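Soluble cytochrome b558 (Ectothiorhodospira shaposhnikovii, PDB 1CXY) probably serves as a soluble electron carrier of the cytochrome b5 family, binding a heme with two axial protein ligands to its iron. Local coordinates at residues M26-K31 and E56-W61; Y33-Y38 and Q79-G84. All coordinates share one frame; numbering follows the deposited sequence.

Interaction 1 of 2, residues M26-K31 and E56-W61; sequences MAIHGK and ESTEAW. With HEM (protoporphyrin IX containing Fe), chain B.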
ATOM      1  N   MET A  26       1.909   3.115   2.144  1.00 13.80           N
ATOM      2  CA  MET A  26       0.584   2.775   2.674  1.00 13.72           C
ATOM      3  C   MET A  26       0.731   1.952   3.952  1.00 14.18           C
ATOM      4  O   MET A  26       1.775   1.347   4.123  1.00 15.52           O
ATOM      5  CB  MET A  26      -0.247   1.883   1.747  1.00 16.70           C
ATOM      6  CG  MET A  26      -0.583   2.561   0.443  1.00 16.24           C
ATOM      7  SD  MET A  26      -1.621   1.473  -0.557  1.00 16.39           S
ATOM      8  CE  MET A  26      -1.547   2.459  -2.068  1.00 18.08           C
ATOM      9  N   ALA A  27      -0.322   1.924   4.744  1.00 14.49           N
ATOM     10  CA  ALA A  27      -0.339   1.028   5.908  1.00 15.03           C
ATOM     11  C   ALA A  27      -1.445   0.002   5.603  1.00 15.57           C
ATOM     12  O   ALA A  27      -2.577   0.373   5.249  1.00 16.58           O
ATOM     13  CB  ALA A  27      -0.611   1.752   7.213  1.00 15.66           C
ATOM     14  N   ILE A  28      -1.143  -1.278   5.687  1.00 14.93           N
ATOM     15  CA  ILE A  28      -2.096  -2.370   5.417  1.00 15.03           C
ATOM     16  C   ILE A  28      -1.860  -3.443   6.487  1.00 16.09           C
ATOM     17  O   ILE A  28      -0.711  -3.848   6.683  1.00 17.67           O
ATOM     18  CB  ILE A  28      -1.908  -3.005   4.037  1.00 15.05           C
ATOM     19  CG1 ILE A  28      -2.260  -2.020   2.919  1.00 16.21           C
ATOM     20  CG2 ILE A  28      -2.755  -4.271   3.855  1.00 16.18           C
ATOM     21  CD1 ILE A  28      -1.725  -2.418   1.553  1.00 15.53           C
ATOM     22  N   HIS A  29      -2.914  -3.862   7.200  1.00 16.50           N
ATOM     23  CA  HIS A  29      -2.742  -4.868   8.245  1.00 18.46           C
ATOM     24  C   HIS A  29      -1.660  -4.550   9.263  1.00 18.40           C
ATOM     25  O   HIS A  29      -0.884  -5.442   9.655  1.00 19.53           O
ATOM     26  CB  HIS A  29      -2.435  -6.233   7.595  1.00 19.66           C
ATOM     27  CG  HIS A  29      -3.607  -6.792   6.843  1.00 21.72           C
ATOM     28  ND1 HIS A  29      -4.875  -6.761   7.365  1.00 24.35           N
ATOM     29  CD2 HIS A  29      -3.679  -7.414   5.645  1.00 23.47           C
ATOM     30  CE1 HIS A  29      -5.698  -7.314   6.481  1.00 23.73           C
ATOM     31  NE2 HIS A  29      -5.017  -7.677   5.432  1.00 23.62           N
ATOM     32  N   GLY A  30      -1.566  -3.294   9.697  1.00 17.95           N
ATOM     33  CA  GLY A  30      -0.583  -2.891  10.694  1.00 18.29           C
ATOM     34  C   GLY A  30       0.855  -2.849  10.180  1.00 17.57           C
ATOM     35  O   GLY A  30       1.754  -2.711  11.024  1.00 20.01           O
ATOM     36  N   LYS A  31       1.105  -2.985   8.894  1.00 16.43           N
ATOM     37  CA  LYS A  31       2.457  -2.956   8.339  1.00 16.31           C
ATOM     38  C   LYS A  31       2.526  -1.753   7.387  1.00 16.18           C
ATOM     39  O   LYS A  31       1.511  -1.317   6.848  1.00 16.80           O
ATOM     40  CB  LYS A  31       2.855  -4.250   7.638  1.00 17.43           C
ATOM     41  CG  LYS A  31       2.992  -5.422   8.613  1.00 20.66           C
ATOM     42  CD  LYS A  31       3.085  -6.769   7.910  1.00 22.06           C
ATOM     43  CE  LYS A  31       1.736  -7.255   7.408  1.00 23.62           C
ATOM     44  NZ  LYS A  31       0.805  -7.643   8.497  1.00 27.08           N
ATOM     45  N   GLU A  56      -3.980   4.489   5.656  1.00 16.12           N
ATOM     46  CA  GLU A  56      -4.374   3.152   6.113  1.00 16.57           C
ATOM     47  C   GLU A  56      -5.373   2.646   5.065  1.00 17.12           C
ATOM     48  O   GLU A  56      -6.388   3.299   4.776  1.00 17.50           O
ATOM     49  CB  GLU A  56      -5.017   3.269   7.492  1.00 17.69           C
ATOM     50  CG  GLU A  56      -4.915   1.971   8.277  1.00 19.18           C
ATOM     51  CD  GLU A  56      -5.653   0.808   7.622  1.00 20.78           C
ATOM     52  OE1 GLU A  56      -6.800   0.985   7.176  1.00 22.29           O
ATOM     53  OE2 GLU A  56      -5.069  -0.287   7.593  1.00 23.88           O
ATOM     54  N   SER A  57      -5.000   1.544   4.395  1.00 15.83           N
ATOM     55  CA  SER A  57      -5.704   1.090   3.214  1.00 16.14           C
ATOM     56  C   SER A  57      -6.123  -0.379   3.264  1.00 15.99           C
ATOM     57  O   SER A  57      -6.315  -0.981   2.206  1.00 15.74           O
ATOM     58  CB  SER A  57      -4.741   1.273   2.021  1.00 16.62           C
ATOM     59  OG  SER A  57      -4.251   2.615   1.961  1.00 16.84           O
ATOM     60  N   THR A  58      -6.282  -0.926   4.463  1.00 16.22           N
ATOM     61  CA  THR A  58      -6.629  -2.348   4.566  1.00 15.99           C
ATOM     62  C   THR A  58      -7.893  -2.746   3.828  1.00 15.73           C
ATOM     63  O   THR A  58      -7.923  -3.748   3.100  1.00 16.37           O
ATOM     64  CB  THR A  58      -6.681  -2.750   6.053  1.00 17.10           C
ATOM     65  OG1 THR A  58      -5.405  -2.598   6.694  1.00 16.78           O
ATOM     66  CG2 THR A  58      -7.110  -4.213   6.200  1.00 18.46           C
ATOM     67  N   GLU A  59      -8.982  -1.980   3.972  1.00 16.28           N
ATOM     68  CA  GLU A  59     -10.227  -2.359   3.292  1.00 16.98           C
ATOM     69  C   GLU A  59     -10.089  -2.396   1.782  1.00 16.53           C
ATOM     70  O   GLU A  59     -10.563  -3.319   1.109  1.00 16.79           O
ATOM     71  CB  GLU A  59     -11.328  -1.373   3.687  1.00 19.06           C
ATOM     72  CG  GLU A  59     -12.648  -1.652   2.986  1.00 21.95           C
ATOM     73  CD  GLU A  59     -13.799  -0.858   3.568  0.50 23.12           C
ATOM     74  OE1 GLU A  59     -14.594  -1.466   4.319  0.50 24.74           O
ATOM     75  OE2 GLU A  59     -13.914   0.351   3.293  0.50 23.97           O
ATOM     76  N   ALA A  60      -9.452  -1.367   1.222  1.00 15.34           N
ATOM     77  CA  ALA A  60      -9.203  -1.328  -0.221  1.00 15.05           C
ATOM     78  C   ALA A  60      -8.335  -2.507  -0.639  1.00 14.69           C
ATOM     79  O   ALA A  60      -8.572  -3.077  -1.699  1.00 16.00           O
ATOM     80  CB  ALA A  60      -8.534  -0.012  -0.570  1.00 14.80           C
ATOM     81  N   TRP A  61      -7.316  -2.854   0.148  1.00 14.13           N
ATOM     82  CA  TRP A  61      -6.494  -4.024  -0.162  1.00 13.82           C
ATOM     83  C   TRP A  61      -7.310  -5.300  -0.175  1.00 14.67           C
ATOM     84  O   TRP A  61      -7.118  -6.220  -0.978  1.00 15.02           O
ATOM     85  CB  TRP A  61      -5.308  -4.106   0.829  1.00 15.91           C
ATOM     86  CG  TRP A  61      -4.603  -5.430   0.734  1.00 14.37           C
ATOM     87  CD1 TRP A  61      -4.721  -6.445   1.646  1.00 16.41           C
ATOM     88  CD2 TRP A  61      -3.727  -5.897  -0.291  1.00 15.77           C
ATOM     89  NE1 TRP A  61      -3.991  -7.536   1.224  1.00 15.52           N
ATOM     90  CE2 TRP A  61      -3.361  -7.219   0.055  1.00 15.72           C
ATOM     91  CE3 TRP A  61      -3.196  -5.345  -1.454  1.00 15.92           C
ATOM     92  CZ2 TRP A  61      -2.499  -7.978  -0.731  1.00 16.52           C
ATOM     93  CZ3 TRP A  61      -2.345  -6.107  -2.240  1.00 15.79           C
ATOM     94  CH2 TRP A  61      -2.010  -7.413  -1.877  1.00 15.84           C
TER
HETATM   95  CHA HEM B 204      -5.333  -6.000  -9.353  1.00 18.87           C
HETATM   96  CHB HEM B 204      -7.281  -2.515  -6.623  1.00 18.05           C
HETATM   97  CHC HEM B 204      -3.172  -2.244  -4.089  1.00 16.35           C
HETATM   98  CHD HEM B 204      -1.259  -5.815  -6.735  1.00 17.99           C
HETATM   99  C1A HEM B 204      -6.173  -5.008  -8.907  1.00 19.15           C
HETATM  100  C2A HEM B 204      -7.409  -4.589  -9.539  1.00 19.48           C
HETATM  101  C3A HEM B 204      -7.953  -3.645  -8.759  1.00 18.11           C
HETATM  102  C4A HEM B 204      -7.051  -3.425  -7.636  1.00 17.79           C
HETATM  103  CMA HEM B 204      -9.269  -2.862  -8.957  1.00 18.18           C
HETATM  104  CAA HEM B 204      -8.007  -5.187 -10.836  1.00 20.79           C
HETATM  105  CBA HEM B 204      -9.323  -6.011 -10.646  1.00 21.23           C
HETATM  106  CGA HEM B 204      -9.082  -7.381 -10.077  1.00 22.38           C
HETATM  107  O1A HEM B 204      -7.926  -7.865 -10.177  1.00 24.08           O
HETATM  108  O2A HEM B 204     -10.028  -8.015  -9.543  1.00 23.49           O
HETATM  109  C1B HEM B 204      -6.346  -2.167  -5.661  1.00 18.09           C
HETATM  110  C2B HEM B 204      -6.545  -1.207  -4.606  1.00 16.45           C
HETATM  111  C3B HEM B 204      -5.423  -1.154  -3.885  1.00 16.50           C
HETATM  112  C4B HEM B 204      -4.472  -2.049  -4.502  1.00 16.40           C
HETATM  113  CMB HEM B 204      -7.886  -0.465  -4.374  1.00 17.49           C
HETATM  114  CAB HEM B 204      -5.140  -0.297  -2.632  1.00 17.72           C
HETATM  115  CBB HEM B 204      -4.457  -0.751  -1.580  1.00 18.94           C
HETATM  116  C1C HEM B 204      -2.296  -3.177  -4.591  1.00 17.47           C
HETATM  117  C2C HEM B 204      -0.954  -3.416  -4.112  1.00 16.90           C
HETATM  118  C3C HEM B 204      -0.421  -4.416  -4.831  1.00 17.56           C
HETATM  119  C4C HEM B 204      -1.440  -4.838  -5.790  1.00 18.19           C
HETATM  120  CMC HEM B 204      -0.336  -2.619  -2.945  1.00 17.42           C
HETATM  121  CAC HEM B 204       0.942  -5.128  -4.734  1.00 20.57           C
HETATM  122  CBC HEM B 204       2.090  -4.519  -4.519  1.00 22.38           C
HETATM  123  C1D HEM B 204      -2.219  -6.184  -7.659  1.00 19.21           C
HETATM  124  C2D HEM B 204      -2.099  -7.311  -8.545  1.00 19.94           C
HETATM  125  C3D HEM B 204      -3.228  -7.365  -9.260  1.00 20.00           C
HETATM  126  C4D HEM B 204      -4.081  -6.282  -8.841  1.00 19.10           C
HETATM  127  CMD HEM B 204      -0.864  -8.241  -8.619  1.00 22.01           C
HETATM  128  CAD HEM B 204      -3.657  -8.416 -10.319  1.00 20.17           C
HETATM  129  CBD HEM B 204      -4.746  -9.327  -9.682  1.00 19.18           C
HETATM  130  CGD HEM B 204      -4.314 -10.052  -8.435  1.00 19.05           C
HETATM  131  O1D HEM B 204      -5.022 -10.047  -7.406  1.00 19.78           O
HETATM  132  O2D HEM B 204      -3.236 -10.714  -8.471  1.00 20.66           O
HETATM  133  NA  HEM B 204      -5.963  -4.254  -7.763  1.00 17.04           N
HETATM  134  NB  HEM B 204      -5.060  -2.685  -5.579  1.00 16.72           N
HETATM  135  NC  HEM B 204      -2.548  -4.044  -5.635  1.00 16.44           N
HETATM  136  ND  HEM B 204      -3.452  -5.577  -7.837  1.00 17.57           N
HETATM  137 FE   HEM B 204      -4.269  -4.166  -6.667  1.00 17.11          FE
HETATM  138  O   HOH W   1      -2.815  -0.806   9.103  1.00 24.16           O

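Interaction 2 of 2, residues Y33-Y38 and Q79-G84; sequences YDLTPY and QRYLIG. With HEM (protoporphyrin IX containing Fe), chain B.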
ATOM      1  N   TYR A  33       4.363   0.009   4.000  1.00 14.28           N
ATOM      2  CA  TYR A  33       4.980  -0.365   2.739  1.00 14.03           C
ATOM      3  C   TYR A  33       5.348   0.879   1.927  1.00 14.31           C
ATOM      4  O   TYR A  33       4.552   1.825   1.837  1.00 15.43           O
ATOM      5  CB  TYR A  33       3.938  -1.139   1.889  1.00 14.95           C
ATOM      6  CG  TYR A  33       3.411  -2.392   2.562  1.00 15.19           C
ATOM      7  CD1 TYR A  33       2.343  -2.314   3.442  1.00 15.79           C
ATOM      8  CD2 TYR A  33       4.047  -3.612   2.370  1.00 14.32           C
ATOM      9  CE1 TYR A  33       1.866  -3.449   4.093  1.00 16.21           C
ATOM     10  CE2 TYR A  33       3.567  -4.753   3.019  1.00 15.23           C
ATOM     11  CZ  TYR A  33       2.509  -4.646   3.878  1.00 16.34           C
ATOM     12  OH  TYR A  33       2.058  -5.776   4.539  1.00 15.73           O
ATOM     13  N   ASP A  34       6.483   0.870   1.267  1.00 15.05           N
ATOM     14  CA  ASP A  34       6.889   1.965   0.385  1.00 14.00           C
ATOM     15  C   ASP A  34       6.674   1.480  -1.050  1.00 14.62           C
ATOM     16  O   ASP A  34       7.416   0.667  -1.589  1.00 15.09           O
ATOM     17  CB  ASP A  34       8.347   2.340   0.640  1.00 17.63           C
ATOM     18  CG  ASP A  34       8.816   3.398  -0.357  1.00 19.79           C
ATOM     19  OD1 ASP A  34       8.076   3.763  -1.285  1.00 20.69           O
ATOM     20  OD2 ASP A  34       9.968   3.854  -0.137  1.00 24.98           O
ATOM     21  N   LEU A  35       5.496   1.857  -1.565  1.00 14.13           N
ATOM     22  CA  LEU A  35       5.032   1.338  -2.846  1.00 15.21           C
ATOM     23  C   LEU A  35       5.327   2.196  -4.053  1.00 15.46           C
ATOM     24  O   LEU A  35       4.912   1.903  -5.189  1.00 14.81           O
ATOM     25  CB  LEU A  35       3.513   1.112  -2.674  1.00 15.49           C
ATOM     26  CG  LEU A  35       3.169  -0.083  -1.768  1.00 15.00           C
ATOM     27  CD1 LEU A  35       1.761   0.010  -1.191  1.00 16.06           C
ATOM     28  CD2 LEU A  35       3.326  -1.389  -2.547  1.00 15.87           C
ATOM     29  N   THR A  36       6.162   3.222  -3.860  1.00 14.91           N
ATOM     30  CA  THR A  36       6.529   4.140  -4.947  1.00 16.66           C
ATOM     31  C   THR A  36       7.002   3.466  -6.220  1.00 17.54           C
ATOM     32  O   THR A  36       6.465   3.722  -7.322  1.00 19.35           O
ATOM     33  CB  THR A  36       7.566   5.165  -4.464  1.00 16.60           C
ATOM     34  OG1 THR A  36       7.113   5.719  -3.228  1.00 16.65           O
ATOM     35  CG2 THR A  36       7.715   6.289  -5.481  1.00 17.63           C
ATOM     36  N   PRO A  37       7.935   2.520  -6.177  1.00 16.26           N
ATOM     37  CA  PRO A  37       8.408   1.806  -7.350  1.00 17.57           C
ATOM     38  C   PRO A  37       7.308   0.937  -7.958  1.00 18.18           C
ATOM     39  O   PRO A  37       7.295   0.754  -9.184  1.00 19.83           O
ATOM     40  CB  PRO A  37       9.577   0.928  -6.859  1.00 16.89           C
ATOM     41  CG  PRO A  37       9.258   0.773  -5.393  1.00 18.33           C
ATOM     42  CD  PRO A  37       8.720   2.128  -4.989  1.00 17.15           C
ATOM     43  N   TYR A  38       6.368   0.467  -7.160  1.00 18.42           N
ATOM     44  CA  TYR A  38       5.330  -0.425  -7.703  1.00 20.24           C
ATOM     45  C   TYR A  38       4.227   0.299  -8.439  1.00 22.19           C
ATOM     46  O   TYR A  38       3.639  -0.267  -9.363  1.00 22.87           O
ATOM     47  CB  TYR A  38       4.762  -1.282  -6.556  1.00 19.57           C
ATOM     48  CG  TYR A  38       3.750  -2.282  -7.097  1.00 18.86           C
ATOM     49  CD1 TYR A  38       2.388  -2.037  -6.979  1.00 18.86           C
ATOM     50  CD2 TYR A  38       4.188  -3.370  -7.831  1.00 20.39           C
ATOM     51  CE1 TYR A  38       1.480  -2.917  -7.552  1.00 19.68           C
ATOM     52  CE2 TYR A  38       3.282  -4.257  -8.397  1.00 20.05           C
ATOM     53  CZ  TYR A  38       1.931  -4.007  -8.259  1.00 19.79           C
ATOM     54  OH  TYR A  38       1.043  -4.883  -8.840  1.00 19.87           O
ATOM     55  N   GLN A  79       4.352  -7.861  -0.017  1.00 16.02           N
ATOM     56  CA  GLN A  79       5.337  -8.022   1.054  1.00 17.40           C
ATOM     57  C   GLN A  79       6.732  -7.565   0.701  1.00 17.31           C
ATOM     58  O   GLN A  79       7.452  -7.047   1.580  1.00 16.04           O
ATOM     59  CB  GLN A  79       5.397  -9.486   1.568  1.00 18.19           C
ATOM     60  CG  GLN A  79       6.016  -9.444   2.992  1.00 17.64           C
ATOM     61  CD  GLN A  79       6.281 -10.858   3.498  1.00 17.92           C
ATOM     62  OE1 GLN A  79       7.329 -11.413   3.198  1.00 17.92           O
ATOM     63  NE2 GLN A  79       5.336 -11.405   4.238  1.00 18.21           N
ATOM     64  N   ARG A  80       7.154  -7.648  -0.544  1.00 17.01           N
ATOM     65  CA  ARG A  80       8.458  -7.158  -0.978  1.00 17.19           C
ATOM     66  C   ARG A  80       8.612  -5.673  -0.658  1.00 16.61           C
ATOM     67  O   ARG A  80       9.743  -5.276  -0.419  1.00 17.54           O
ATOM     68  CB  ARG A  80       8.629  -7.397  -2.478  1.00 19.92           C
ATOM     69  CG  ARG A  80       9.890  -6.855  -3.128  1.00 22.38           C
ATOM     70  N   TYR A  81       7.552  -4.872  -0.650  1.00 15.18           N
ATOM     71  CA  TYR A  81       7.700  -3.423  -0.432  1.00 14.97           C
ATOM     72  C   TYR A  81       7.581  -3.060   1.035  1.00 15.27           C
ATOM     73  O   TYR A  81       7.554  -1.882   1.392  1.00 13.62           O
ATOM     74  CB  TYR A  81       6.621  -2.711  -1.283  1.00 15.12           C
ATOM     75  CG  TYR A  81       6.859  -2.980  -2.755  1.00 16.29           C
ATOM     76  CD1 TYR A  81       6.042  -3.909  -3.409  1.00 17.61           C
ATOM     77  CD2 TYR A  81       7.912  -2.383  -3.432  1.00 18.45           C
ATOM     78  CE1 TYR A  81       6.266  -4.197  -4.740  1.00 17.75           C
ATOM     79  CE2 TYR A  81       8.132  -2.665  -4.779  1.00 18.90           C
ATOM     80  CZ  TYR A  81       7.309  -3.593  -5.399  1.00 20.13           C
ATOM     81  OH  TYR A  81       7.520  -3.918  -6.724  1.00 22.33           O
ATOM     82  N   LEU A  82       7.592  -4.045   1.942  1.00 14.54           N
ATOM     83  CA  LEU A  82       7.512  -3.800   3.375  1.00 14.87           C
ATOM     84  C   LEU A  82       8.662  -2.927   3.854  1.00 14.99           C
ATOM     85  O   LEU A  82       9.812  -3.155   3.467  1.00 14.43           O
ATOM     86  CB  LEU A  82       7.642  -5.141   4.133  1.00 15.00           C
ATOM     87  CG  LEU A  82       7.583  -5.048   5.664  1.00 16.43           C
ATOM     88  CD1 LEU A  82       6.173  -4.633   6.054  1.00 15.44           C
ATOM     89  CD2 LEU A  82       7.925  -6.417   6.264  1.00 18.64           C
ATOM     90  N   ILE A  83       8.417  -1.914   4.692  1.00 14.05           N
ATOM     91  CA  ILE A  83       9.531  -1.179   5.297  1.00 13.95           C
ATOM     92  C   ILE A  83       9.425  -1.113   6.818  1.00 14.91           C
ATOM     93  O   ILE A  83      10.399  -0.706   7.469  1.00 16.97           O
ATOM     94  CB  ILE A  83       9.721   0.243   4.734  1.00 14.39           C
ATOM     95  CG1 ILE A  83       8.449   1.082   4.928  1.00 14.94           C
ATOM     96  CG2 ILE A  83      10.097   0.196   3.249  1.00 15.18           C
ATOM     97  CD1 ILE A  83       8.629   2.582   4.682  1.00 15.13           C
ATOM     98  N   GLY A  84       8.296  -1.478   7.415  1.00 15.48           N
ATOM     99  CA  GLY A  84       8.177  -1.427   8.882  1.00 15.78           C
ATOM    100  C   GLY A  84       6.768  -1.746   9.359  1.00 16.67           C
ATOM    101  O   GLY A  84       5.945  -2.250   8.602  1.00 16.02           O
TER
HETATM  102  CHA HEM B 204      -5.333  -6.000  -9.353  1.00 18.87           C
HETATM  103  CHB HEM B 204      -7.281  -2.515  -6.623  1.00 18.05           C
HETATM  104  CHC HEM B 204      -3.172  -2.244  -4.089  1.00 16.35           C
HETATM  105  CHD HEM B 204      -1.259  -5.815  -6.735  1.00 17.99           C
HETATM  106  C1A HEM B 204      -6.173  -5.008  -8.907  1.00 19.15           C
HETATM  107  C2A HEM B 204      -7.409  -4.589  -9.539  1.00 19.48           C
HETATM  108  C3A HEM B 204      -7.953  -3.645  -8.759  1.00 18.11           C
HETATM  109  C4A HEM B 204      -7.051  -3.425  -7.636  1.00 17.79           C
HETATM  110  CMA HEM B 204      -9.269  -2.862  -8.957  1.00 18.18           C
HETATM  111  CAA HEM B 204      -8.007  -5.187 -10.836  1.00 20.79           C
HETATM  112  CBA HEM B 204      -9.323  -6.011 -10.646  1.00 21.23           C
HETATM  113  CGA HEM B 204      -9.082  -7.381 -10.077  1.00 22.38           C
HETATM  114  O1A HEM B 204      -7.926  -7.865 -10.177  1.00 24.08           O
HETATM  115  O2A HEM B 204     -10.028  -8.015  -9.543  1.00 23.49           O
HETATM  116  C1B HEM B 204      -6.346  -2.167  -5.661  1.00 18.09           C
HETATM  117  C2B HEM B 204      -6.545  -1.207  -4.606  1.00 16.45           C
HETATM  118  C3B HEM B 204      -5.423  -1.154  -3.885  1.00 16.50           C
HETATM  119  C4B HEM B 204      -4.472  -2.049  -4.502  1.00 16.40           C
HETATM  120  CMB HEM B 204      -7.886  -0.465  -4.374  1.00 17.49           C
HETATM  121  CAB HEM B 204      -5.140  -0.297  -2.632  1.00 17.72           C
HETATM  122  CBB HEM B 204      -4.457  -0.751  -1.580  1.00 18.94           C
HETATM  123  C1C HEM B 204      -2.296  -3.177  -4.591  1.00 17.47           C
HETATM  124  C2C HEM B 204      -0.954  -3.416  -4.112  1.00 16.90           C
HETATM  125  C3C HEM B 204      -0.421  -4.416  -4.831  1.00 17.56           C
HETATM  126  C4C HEM B 204      -1.440  -4.838  -5.790  1.00 18.19           C
HETATM  127  CMC HEM B 204      -0.336  -2.619  -2.945  1.00 17.42           C
HETATM  128  CAC HEM B 204       0.942  -5.128  -4.734  1.00 20.57           C
HETATM  129  CBC HEM B 204       2.090  -4.519  -4.519  1.00 22.38           C
HETATM  130  C1D HEM B 204      -2.219  -6.184  -7.659  1.00 19.21           C
HETATM  131  C2D HEM B 204      -2.099  -7.311  -8.545  1.00 19.94           C
HETATM  132  C3D HEM B 204      -3.228  -7.365  -9.260  1.00 20.00           C
HETATM  133  C4D HEM B 204      -4.081  -6.282  -8.841  1.00 19.10           C
HETATM  134  CMD HEM B 204      -0.864  -8.241  -8.619  1.00 22.01           C
HETATM  135  CAD HEM B 204      -3.657  -8.416 -10.319  1.00 20.17           C
HETATM  136  CBD HEM B 204      -4.746  -9.327  -9.682  1.00 19.18           C
HETATM  137  CGD HEM B 204      -4.314 -10.052  -8.435  1.00 19.05           C
HETATM  138  O1D HEM B 204      -5.022 -10.047  -7.406  1.00 19.78           O
HETATM  139  O2D HEM B 204      -3.236 -10.714  -8.471  1.00 20.66           O
HETATM  140  NA  HEM B 204      -5.963  -4.254  -7.763  1.00 17.04           N
HETATM  141  NB  HEM B 204      -5.060  -2.685  -5.579  1.00 16.72           N
HETATM  142  NC  HEM B 204      -2.548  -4.044  -5.635  1.00 16.44           N
HETATM  143  ND  HEM B 204      -3.452  -5.577  -7.837  1.00 17.57           N
HETATM  144 FE   HEM B 204      -4.269  -4.166  -6.667  1.00 17.11          FE
HETATM  145  O   HOH W   2       7.783  -2.294  -9.054  1.00 56.48           O

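Interaction 1 of 2, residues M26-K31 and E56-W61
Ala27 and Glu56 form a single backbone bridge between the end of strand 23-28 and the entry to helix 58-63, beside the heme pocket of this cytochrome b5 fold. Across the bridge Ser57 N donates to Ala27 O at 2.8 Å, almost in line with the carbonyl (C=O...N angle 173°), and Ala27 is also backbone-bonded to Gln55. Two residues along, past the strand's end, His29 N donates a hydrogen bond to Thr58 OG1 (2.8 Å, N-H...O angle 173°). That hydroxyl also donates to Glu56 OE2 at 2.5 Å, on the carboxylate's syn side, so OG1 is gripped by two bonds, which tie the turn to the acid. A water accepts from Gly30 N, within the type I' turn from Ile28 to Lys31, and donates to the same OE2. Thr58 CG2 reaches the His29 ring, 3.4 Å from CE1; His29 NE2 is hydrogen-bonded to Glu62. A valine in place of Thr58 would probably leave His29 N without its acceptor and Glu56 OE2 without its hydroxyl donor, holding the carboxylate less firmly. Further in, Ile28 CG2 lies 3.7 Å from Trp61 CD1, the side chains crossing nearly at right angles, and Trp61 CZ3 comes within 3.6 Å of heme C2C. Leu78 of helix 72-80 touches both Ile28 and Trp61, while Leu12 of helix 12-15 packs on Ala27 and Glu56.

Interaction 2 of 2, residues Y33-Y38 and Q79-G84
Tyr33 and Leu82 face each other as an antiparallel non-hydrogen-bonded pair, CA to CA 4.3 Å, where strand 82-85 joins the edge of strand 31-34 directly after helix 72-80. Beside the pair, Asp34 N donates to Tyr81 O at 3.0 Å with an N-H...O angle of 155°, and the CA-H of Tyr33 approaches the same carbonyl oxygen. Farther along, Ile83 and Gly84 are both opposite Val32, a classic beta bulge. The Tyr33 ring presents an edge to the backbone around Gln79 and Tyr81, and its CE2 meets Leu82 CD1 at 4.0 Å. Ile83 CG2 packs on Asp34 CB, whose carboxylate is engaged within its own segment: OD1 accepts from both Thr36 N, closing an Asx turn, and Thr36 OG1. Of all residues in the contact, Tyr81 has the largest area buried by the other segment. Leu35 CD2 meets Tyr81 CB at 3.8 Å, Pro37 CG slides past the ring to within 3.7 Å of CE2, and Tyr38 CB sits over one face, 3.9 Å from the centroid in a CH-pi contact. Chi1 of Tyr38 (-176°) sets CG opposite the backbone N, turning the ring toward the heme at 51° to the Tyr81 ring; its own edge meets Tyr81 OH, which also bonds to a water held weakly by Pro37 O. Heme CBC, a vinyl carbon, lies over a face of Tyr38, 3.5 Å from CD1, and Tyr38 OH comes 3.3 Å from the methine carbon CHD. The chemistry is therefore mainly apolar, with Asp34 N to Tyr81 O the one hydrogen bond between the two segments: packing around Tyr81 and Tyr38 carries the contact up to the heme vinyl, while the phenol oxygen of Tyr81 is met by water.

How the interactions relate
The two contacts, with centres about 12 Å apart, lie on opposite sides of the chain's centre and share one antiparallel sheet. Strands 23-28 and 31-34 are neighbours there, and Met26 O to Tyr33 N, 2.9 Å, is a probable hydrogen bond joining interaction 1 to interaction 2. Side chains continue the join: Met26 SD lies 3.7 Å from Leu35 CD1, and both residues line the heme pocket. Each contact also approaches an axial ligand of the iron. In interaction 1, Trp61 stacks on His70 and accepts its ND1 hydrogen bond through the backbone oxygen; in interaction 2, the nearest side-chain atoms of Tyr38 and His42 are about 4 Å apart.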